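Local coordinates for acyl-coenzyme A oxidase acox-1.1 (Caenorhabditis elegans, PDB 5K3H), which catalyses the FAD-dependent desaturation of acyl-CoA thioesters to (2E)-enoyl-CoA, with release of hydrogen peroxide, in the first step of peroxisomal beta-oxidation, at residues Leu57-Pro62 and Ala76-Val81; Leu63-Arg68 and Phe641-Glu646. All coordinates share one frame; numbering follows the deposited sequence.

In the fold
Contact 1 and contact 2 share one connection, the loop between helix 38-52 and helix 68-85. Residues 57-62 of it fold back on 76-81 of helix 68-85, whereas the residues that follow, 63-68, up to the start of that helix, meet helix 636-645 from far along the chain. The contact centres are about 16 Å apart, and the two touch directly: Met66 CE is 3.4 Å from Met61 O, and Pro62 CB is 3.8 Å from Trp643 NE1. The centres of contacts 1 and 2 lie about 24 Å and 27 Å from the centre of the chain, away from the FAD, ATP and substrate sites; contact 2 is a surface contact. In both, helix residues meet the second subunit.

Contact 1: residues Leu57-Pro62 and Ala76-Val81; sequences LHDSMP and ARKLTV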
ATOM      1  N   LEU B  57      31.806  -6.830   1.181  1.00 33.13           N
ATOM      2  CA  LEU B  57      30.639  -6.364   1.909  1.00 31.41           C
ATOM      3  C   LEU B  57      29.554  -5.806   0.991  1.00 30.77           C
ATOM      4  O   LEU B  57      28.633  -5.143   1.479  1.00 32.34           O
ATOM      5  CB  LEU B  57      31.044  -5.321   2.954  1.00 30.26           C
ATOM      6  CG  LEU B  57      31.735  -5.854   4.209  1.00 29.65           C
ATOM      7  CD1 LEU B  57      32.209  -4.731   5.075  1.00 29.07           C
ATOM      8  CD2 LEU B  57      30.776  -6.726   4.986  1.00 29.35           C
ATOM      9  N   HIS B  58      29.670  -5.995  -0.323  1.00 30.12           N
ATOM     10  CA  HIS B  58      28.663  -5.502  -1.256  1.00 29.99           C
ATOM     11  C   HIS B  58      27.641  -6.579  -1.605  1.00 29.58           C
ATOM     12  O   HIS B  58      27.900  -7.781  -1.480  1.00 28.85           O
ATOM     13  CB  HIS B  58      29.318  -4.986  -2.538  1.00 30.10           C
ATOM     14  CG  HIS B  58      30.262  -3.847  -2.315  1.00 31.21           C
ATOM     15  ND1 HIS B  58      31.045  -3.324  -3.322  1.00 30.84           N
ATOM     16  CD2 HIS B  58      30.517  -3.102  -1.213  1.00 31.16           C
ATOM     17  CE1 HIS B  58      31.760  -2.323  -2.840  1.00 31.30           C
ATOM     18  NE2 HIS B  58      31.459  -2.168  -1.565  1.00 31.45           N
ATOM     19  N   ASP B  59      26.459  -6.131  -2.042  1.00 26.45           N
ATOM     20  CA  ASP B  59      25.489  -7.062  -2.594  1.00 25.85           C
ATOM     21  C   ASP B  59      26.131  -7.776  -3.772  1.00 25.26           C
ATOM     22  O   ASP B  59      26.649  -7.127  -4.685  1.00 26.19           O
ATOM     23  CB  ASP B  59      24.238  -6.326  -3.082  1.00 26.44           C
ATOM     24  CG  ASP B  59      23.505  -5.575  -1.982  1.00 27.79           C
ATOM     25  OD1 ASP B  59      23.710  -5.868  -0.787  1.00 27.40           O
ATOM     26  OD2 ASP B  59      22.735  -4.653  -2.328  1.00 31.00           O
ATOM     27  N   SER B  60      26.091  -9.116  -3.760  1.00 27.28           N
ATOM     28  CA  SER B  60      26.691  -9.871  -4.860  1.00 27.40           C
ATOM     29  C   SER B  60      25.907  -9.682  -6.152  1.00 27.59           C
ATOM     30  O   SER B  60      26.491  -9.743  -7.238  1.00 26.87           O
ATOM     31  CB  SER B  60      26.800 -11.359  -4.517  1.00 26.73           C
ATOM     32  OG  SER B  60      25.540 -11.914  -4.158  1.00 26.63           O
ATOM     33  N   MET B  61      24.601  -9.453  -6.063  1.00 25.09           N
ATOM     34  CA  MET B  61      23.810  -9.020  -7.210  1.00 25.60           C
ATOM     35  C   MET B  61      22.633  -8.205  -6.693  1.00 24.08           C
ATOM     36  O   MET B  61      22.394  -8.147  -5.480  1.00 22.75           O
ATOM     37  CB  MET B  61      23.331 -10.219  -8.037  1.00 28.61           C
ATOM     38  CG  MET B  61      22.658 -11.294  -7.246  1.00 30.59           C
ATOM     39  SD  MET B  61      21.825 -12.458  -8.336  1.00 39.90           S
ATOM     40  CE  MET B  61      22.855 -12.329  -9.802  1.00 38.63           C
ATOM     41  N   PRO B  62      21.877  -7.549  -7.585  1.00 21.73           N
ATOM     42  CA  PRO B  62      20.686  -6.814  -7.123  1.00 22.01           C
ATOM     43  C   PRO B  62      19.724  -7.715  -6.345  1.00 22.46           C
ATOM     44  O   PRO B  62      19.293  -8.769  -6.829  1.00 22.43           O
ATOM     45  CB  PRO B  62      20.063  -6.297  -8.426  1.00 21.85           C
ATOM     46  CG  PRO B  62      21.240  -6.117  -9.313  1.00 21.73           C
ATOM     47  CD  PRO B  62      22.166  -7.260  -9.003  1.00 21.71           C
ATOM     48  N   ALA B  76      23.556 -14.003   5.458  1.00 29.41           N
ATOM     49  CA  ALA B  76      24.442 -14.687   6.403  1.00 29.58           C
ATOM     50  C   ALA B  76      25.906 -14.519   6.006  1.00 29.89           C
ATOM     51  O   ALA B  76      26.773 -14.304   6.865  1.00 29.29           O
ATOM     52  CB  ALA B  76      24.074 -16.170   6.494  1.00 30.50           C
ATOM     53  N   ARG B  77      26.199 -14.622   4.708  1.00 28.37           N
ATOM     54  CA  ARG B  77      27.540 -14.348   4.204  1.00 30.05           C
ATOM     55  C   ARG B  77      28.065 -12.999   4.694  1.00 30.06           C
ATOM     56  O   ARG B  77      29.094 -12.930   5.379  1.00 27.90           O
ATOM     57  CB  ARG B  77      27.525 -14.398   2.676  1.00 31.03           C
ATOM     58  CG  ARG B  77      28.898 -14.386   2.034  1.00 32.84           C
ATOM     59  CD  ARG B  77      28.807 -14.260   0.514  1.00 32.55           C
ATOM     60  NE  ARG B  77      28.290 -12.975   0.064  1.00 32.29           N
ATOM     61  CZ  ARG B  77      28.979 -11.831   0.124  1.00 32.49           C
ATOM     62  NH1 ARG B  77      30.205 -11.803   0.630  1.00 31.20           N
ATOM     63  NH2 ARG B  77      28.434 -10.703  -0.309  1.00 34.18           N
ATOM     64  N   LYS B  78      27.349 -11.910   4.361  1.00 29.36           N
ATOM     65  CA  LYS B  78      27.778 -10.563   4.751  1.00 29.72           C
ATOM     66  C   LYS B  78      27.832 -10.403   6.259  1.00 29.26           C
ATOM     67  O   LYS B  78      28.707  -9.701   6.786  1.00 27.69           O
ATOM     68  CB  LYS B  78      26.837  -9.516   4.156  1.00 30.37           C
ATOM     69  CG  LYS B  78      26.882  -9.494   2.660  1.00 32.10           C
ATOM     70  CD  LYS B  78      26.227  -8.266   2.091  1.00 33.27           C
ATOM     71  CE  LYS B  78      24.723  -8.469   2.072  1.00 35.95           C
ATOM     72  NZ  LYS B  78      24.059  -7.503   1.160  1.00 37.97           N
ATOM     73  N   LEU B  79      26.912 -11.048   6.974  1.00 29.04           N
ATOM     74  CA  LEU B  79      26.896 -10.916   8.424  1.00 29.96           C
ATOM     75  C   LEU B  79      28.190 -11.442   9.043  1.00 29.32           C
ATOM     76  O   LEU B  79      28.771 -10.792   9.922  1.00 28.30           O
ATOM     77  CB  LEU B  79      25.671 -11.643   8.980  1.00 30.89           C
ATOM     78  CG  LEU B  79      25.202 -11.393  10.408  1.00 32.93           C
ATOM     79  CD1 LEU B  79      25.024  -9.909  10.667  1.00 32.24           C
ATOM     80  CD2 LEU B  79      23.881 -12.115  10.590  1.00 34.08           C
ATOM     81  N   THR B  80      28.679 -12.602   8.584  1.00 31.68           N
ATOM     82  CA  THR B  80      29.921 -13.135   9.142  1.00 32.33           C
ATOM     83  C   THR B  80      31.109 -12.234   8.810  1.00 30.74           C
ATOM     84  O   THR B  80      31.983 -12.015   9.662  1.00 30.13           O
ATOM     85  CB  THR B  80      30.172 -14.565   8.656  1.00 34.01           C
ATOM     86  OG1 THR B  80      30.257 -14.577   7.234  1.00 36.37           O
ATOM     87  CG2 THR B  80      29.085 -15.524   9.114  1.00 34.33           C
ATOM     88  N   VAL B  81      31.164 -11.693   7.589  1.00 31.56           N
ATOM     89  CA  VAL B  81      32.234 -10.750   7.267  1.00 31.09           C
ATOM     90  C   VAL B  81      32.168  -9.523   8.170  1.00 31.89           C
ATOM     91  O   VAL B  81      33.202  -9.020   8.623  1.00 31.01           O
ATOM     92  CB  VAL B  81      32.175 -10.356   5.785  1.00 30.59           C
ATOM     93  CG1 VAL B  81      33.290  -9.379   5.467  1.00 31.18           C
ATOM     94  CG2 VAL B  81      32.258 -11.596   4.915  1.00 30.49           C
TER
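The charged part of this contact is the salt bridge between Asp59 and Lys78, with OD1 of Asp59 2.6 Å from NZ of Lys78. The lysine chain is bent at chi3 (-81°), which swings its ammonium end off the helix to the loop. Val105 O also accepts a hydrogen bond from Lys78 NZ, while Asp59 OD2 pairs with Arg626 NE; the carboxylate thus has a different cation at each oxygen, which would probably stabilise its negative form.

Arg77 supplies the second polar approach. The edge of its guanidinium is turned to the loop, His58 O lying in its plane 3.2 Å from NH2, while the stronger partner of the group is Glu74. Glu74 OE2 also accepts from Ser60 N, so one carboxylate joins helix and loop.

Both segments belong to the N-terminal acyl-CoA oxidase region, in which the loop after helix 38-52 doubles back along helix 68-85. The backbones come nearest at Leu57 and Lys78, 5.8 Å between CA atoms.

Apolar contact is confined to the Leu57 end: CD2 of Leu57 rests 3.7 Å from CG1 of Val81. Leu57 also touches Ile89.

Contact 2: residues Leu63-Arg68 and Phe641-Glu646; sequences LPYMTR and FKWAKE
Tyr65 reaches across to helix 636-645 and is the largest contributor to this contact, its ring lying beside the indole of Trp643 and its hydroxyl meeting the helix backbone. On the tightly packed side, CE1 of Tyr65 stands over one face of the indole, near its border rather than its middle and 3.7 Å from Trp643 CE2. The two ring planes are inclined at 50°, and the side chains run antiparallel past each other. Pro64 approaches the same indole at its edge, with CB 4.0 Å from CZ2 of Trp643. Val628 and, from the second subunit, Ile239 also pack on this buried tryptophan.

The phenol OH donates to Trp643 O over 2.6 Å, in the carbonyl plane and on a lone pair, with an angle of 122° at the carbonyl oxygen. Tyr65 CG is anti to its own carbonyl carbon (chi1 -67°), a setting that carries the ring out to this helix end.

The solvent side is looser. There a water donates to Tyr65 OH (2.8 Å) and to OE1 of Glu646 (2.7 Å), linking groups that do not bond directly. Glu646 O sits 3.3 Å from Tyr65 CE2, but between the side chains the nearest approach is 3.7 Å, Glu646 CB to the hydroxyl. A phenylalanine in place of Tyr65 could keep the ring contact but would probably leave Trp643 O without this donor and the water without an acceptor.

A short 3-10 turn, 63-65, sets Pro64 and Tyr65 against the last turn of helix 636-645, joining the N- and C-terminal regions of the acyl-CoA oxidase fold.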
ATOM      1  N   LEU B  63      19.387  -7.283  -5.123  1.00 23.01           N
ATOM      2  CA  LEU B  63      18.521  -8.088  -4.259  1.00 23.14           C
ATOM      3  C   LEU B  63      17.207  -8.508  -4.906  1.00 22.34           C
ATOM      4  O   LEU B  63      16.758  -9.634  -4.632  1.00 21.57           O
ATOM      5  CB  LEU B  63      18.254  -7.355  -2.935  1.00 23.27           C
ATOM      6  CG  LEU B  63      19.492  -6.979  -2.122  1.00 23.78           C
ATOM      7  CD1 LEU B  63      19.124  -6.580  -0.698  1.00 24.28           C
ATOM      8  CD2 LEU B  63      20.541  -8.108  -2.109  1.00 23.82           C
ATOM      9  N   PRO B  64      16.531  -7.690  -5.730  1.00 21.80           N
ATOM     10  CA  PRO B  64      15.277  -8.166  -6.339  1.00 20.77           C
ATOM     11  C   PRO B  64      15.476  -9.328  -7.310  1.00 20.71           C
ATOM     12  O   PRO B  64      14.487  -9.990  -7.663  1.00 20.97           O
ATOM     13  CB  PRO B  64      14.743  -6.925  -7.068  1.00 20.75           C
ATOM     14  CG  PRO B  64      15.422  -5.760  -6.439  1.00 20.84           C
ATOM     15  CD  PRO B  64      16.746  -6.247  -5.983  1.00 21.29           C
ATOM     16  N   TYR B  65      16.711  -9.606  -7.750  1.00 22.53           N
ATOM     17  CA  TYR B  65      16.933 -10.772  -8.608  1.00 22.59           C
ATOM     18  C   TYR B  65      16.844 -12.086  -7.865  1.00 23.32           C
ATOM     19  O   TYR B  65      16.582 -13.105  -8.505  1.00 23.50           O
ATOM     20  CB  TYR B  65      18.315 -10.775  -9.255  1.00 22.03           C
ATOM     21  CG  TYR B  65      18.629  -9.724 -10.279  1.00 21.53           C
ATOM     22  CD1 TYR B  65      17.691  -8.785 -10.675  1.00 20.91           C
ATOM     23  CD2 TYR B  65      19.889  -9.694 -10.863  1.00 21.54           C
ATOM     24  CE1 TYR B  65      18.011  -7.831 -11.608  1.00 20.82           C
ATOM     25  CE2 TYR B  65      20.214  -8.755 -11.797  1.00 21.35           C
ATOM     26  CZ  TYR B  65      19.283  -7.821 -12.168  1.00 21.02           C
ATOM     27  OH  TYR B  65      19.638  -6.892 -13.114  1.00 20.75           O
ATOM     28  N   MET B  66      17.044 -12.077  -6.545  1.00 23.12           N
ATOM     29  CA  MET B  66      17.328 -13.262  -5.756  1.00 24.02           C
ATOM     30  C   MET B  66      16.047 -13.894  -5.212  1.00 24.60           C
ATOM     31  O   MET B  66      15.107 -13.201  -4.813  1.00 24.97           O
ATOM     32  CB  MET B  66      18.232 -12.894  -4.582  1.00 25.75           C
ATOM     33  CG  MET B  66      19.598 -12.338  -4.927  1.00 27.69           C
ATOM     34  SD  MET B  66      20.483 -12.024  -3.370  1.00 31.11           S
ATOM     35  CE  MET B  66      21.952 -11.141  -3.860  1.00 31.33           C
ATOM     36  N   THR B  67      16.033 -15.225  -5.146  1.00 24.75           N
ATOM     37  CA  THR B  67      14.981 -15.901  -4.404  1.00 24.82           C
ATOM     38  C   THR B  67      15.168 -15.665  -2.903  1.00 24.63           C
ATOM     39  O   THR B  67      16.209 -15.163  -2.450  1.00 25.41           O
ATOM     40  CB  THR B  67      14.987 -17.397  -4.714  1.00 25.49           C
ATOM     41  OG1 THR B  67      16.216 -17.960  -4.238  1.00 28.44           O
ATOM     42  CG2 THR B  67      14.922 -17.619  -6.208  1.00 24.67           C
ATOM     43  N   ARG B  68      14.143 -16.042  -2.125  1.00 22.34           N
ATOM     44  CA  ARG B  68      14.231 -15.917  -0.670  1.00 23.09           C
ATOM     45  C   ARG B  68      15.412 -16.707  -0.120  1.00 24.23           C
ATOM     46  O   ARG B  68      16.162 -16.222   0.741  1.00 25.30           O
ATOM     47  CB  ARG B  68      12.936 -16.390  -0.000  1.00 23.17           C
ATOM     48  CG  ARG B  68      12.930 -16.053   1.475  1.00 21.96           C
ATOM     49  CD  ARG B  68      11.705 -16.502   2.272  1.00 21.66           C
ATOM     50  NE  ARG B  68      11.836 -15.965   3.626  1.00 21.43           N
ATOM     51  CZ  ARG B  68      11.028 -16.221   4.645  1.00 21.34           C
ATOM     52  NH1 ARG B  68       9.975 -17.023   4.505  1.00 20.82           N
ATOM     53  NH2 ARG B  68      11.271 -15.643   5.810  1.00 22.31           N
ATOM     54  N   PHE B 641      17.880  -0.156 -18.386  1.00 24.49           N
ATOM     55  CA  PHE B 641      18.060  -1.124 -19.463  1.00 25.28           C
ATOM     56  C   PHE B 641      19.030  -2.232 -19.048  1.00 25.81           C
ATOM     57  O   PHE B 641      18.727  -3.421 -19.203  1.00 26.04           O
ATOM     58  CB  PHE B 641      18.556  -0.386 -20.702  1.00 25.42           C
ATOM     59  CG  PHE B 641      18.546  -1.209 -21.950  1.00 25.07           C
ATOM     60  CD1 PHE B 641      17.636  -2.253 -22.103  1.00 25.09           C
ATOM     61  CD2 PHE B 641      19.429  -0.922 -22.986  1.00 24.66           C
ATOM     62  CE1 PHE B 641      17.631  -3.018 -23.261  1.00 24.78           C
ATOM     63  CE2 PHE B 641      19.427  -1.675 -24.150  1.00 24.97           C
ATOM     64  CZ  PHE B 641      18.528  -2.727 -24.284  1.00 25.21           C
ATOM     65  N   LYS B 642      20.177  -1.868 -18.454  1.00 25.77           N
ATOM     66  CA  LYS B 642      21.093  -2.887 -17.943  1.00 27.03           C
ATOM     67  C   LYS B 642      20.424  -3.760 -16.894  1.00 26.32           C
ATOM     68  O   LYS B 642      20.575  -4.992 -16.911  1.00 25.61           O
ATOM     69  CB  LYS B 642      22.353  -2.257 -17.339  1.00 29.58           C
ATOM     70  CG  LYS B 642      23.355  -1.733 -18.341  1.00 34.48           C
ATOM     71  CD  LYS B 642      24.665  -1.279 -17.658  1.00 37.93           C
ATOM     72  CE  LYS B 642      25.679  -0.730 -18.703  1.00 39.78           C
ATOM     73  NZ  LYS B 642      25.966   0.734 -18.581  1.00 40.96           N
ATOM     74  N   TRP B 643      19.727  -3.129 -15.936  1.00 23.20           N
ATOM     75  CA  TRP B 643      19.058  -3.868 -14.869  1.00 22.36           C
ATOM     76  C   TRP B 643      18.078  -4.902 -15.430  1.00 22.93           C
ATOM     77  O   TRP B 643      17.955  -6.013 -14.893  1.00 23.82           O
ATOM     78  CB  TRP B 643      18.354  -2.872 -13.937  1.00 21.52           C
ATOM     79  CG  TRP B 643      17.839  -3.468 -12.665  1.00 20.20           C
ATOM     80  CD1 TRP B 643      18.515  -3.583 -11.474  1.00 19.95           C
ATOM     81  CD2 TRP B 643      16.544  -4.017 -12.444  1.00 18.89           C
ATOM     82  NE1 TRP B 643      17.721  -4.191 -10.537  1.00 18.96           N
ATOM     83  CE2 TRP B 643      16.501  -4.458 -11.100  1.00 18.66           C
ATOM     84  CE3 TRP B 643      15.408  -4.174 -13.245  1.00 18.77           C
ATOM     85  CZ2 TRP B 643      15.363  -5.047 -10.545  1.00 18.54           C
ATOM     86  CZ3 TRP B 643      14.284  -4.753 -12.693  1.00 18.36           C
ATOM     87  CH2 TRP B 643      14.270  -5.186 -11.358  1.00 18.64           C
ATOM     88  N   ALA B 644      17.321  -4.527 -16.463  1.00 22.82           N
ATOM     89  CA  ALA B 644      16.420  -5.463 -17.138  1.00 23.85           C
ATOM     90  C   ALA B 644      17.194  -6.555 -17.868  1.00 24.37           C
ATOM     91  O   ALA B 644      16.912  -7.748 -17.703  1.00 25.07           O
ATOM     92  CB  ALA B 644      15.516  -4.709 -18.117  1.00 23.59           C
ATOM     93  N   LYS B 645      18.172  -6.160 -18.691  1.00 22.49           N
ATOM     94  CA  LYS B 645      18.886  -7.134 -19.514  1.00 24.29           C
ATOM     95  C   LYS B 645      19.576  -8.202 -18.672  1.00 24.89           C
ATOM     96  O   LYS B 645      19.701  -9.347 -19.115  1.00 24.36           O
ATOM     97  CB  LYS B 645      19.897  -6.424 -20.415  1.00 24.64           C
ATOM     98  CG  LYS B 645      19.256  -5.846 -21.670  1.00 26.61           C
ATOM     99  CD  LYS B 645      20.298  -5.316 -22.640  1.00 28.62           C
ATOM    100  CE  LYS B 645      21.071  -4.181 -21.989  1.00 29.16           C
ATOM    101  NZ  LYS B 645      21.992  -3.484 -22.911  1.00 29.79           N
ATOM    102  N   GLU B 646      20.022  -7.851 -17.464  1.00 26.57           N
ATOM    103  CA  GLU B 646      20.759  -8.753 -16.585  1.00 25.53           C
ATOM    104  C   GLU B 646      19.866  -9.486 -15.580  1.00 23.30           C
ATOM    105  O   GLU B 646      20.382 -10.211 -14.717  1.00 21.26           O
ATOM    106  CB  GLU B 646      21.863  -7.962 -15.866  1.00 28.61           C
ATOM    107  CG  GLU B 646      22.947  -7.438 -16.823  1.00 31.71           C
ATOM    108  CD  GLU B 646      23.902  -6.439 -16.170  1.00 36.58           C
ATOM    109  OE1 GLU B 646      23.822  -6.282 -14.933  1.00 36.95           O
ATOM    110  OE2 GLU B 646      24.738  -5.815 -16.886  1.00 41.72           O
TER
HETATM  111  O   HOH W   1      22.153  -5.576 -12.904  1.00 22.31           O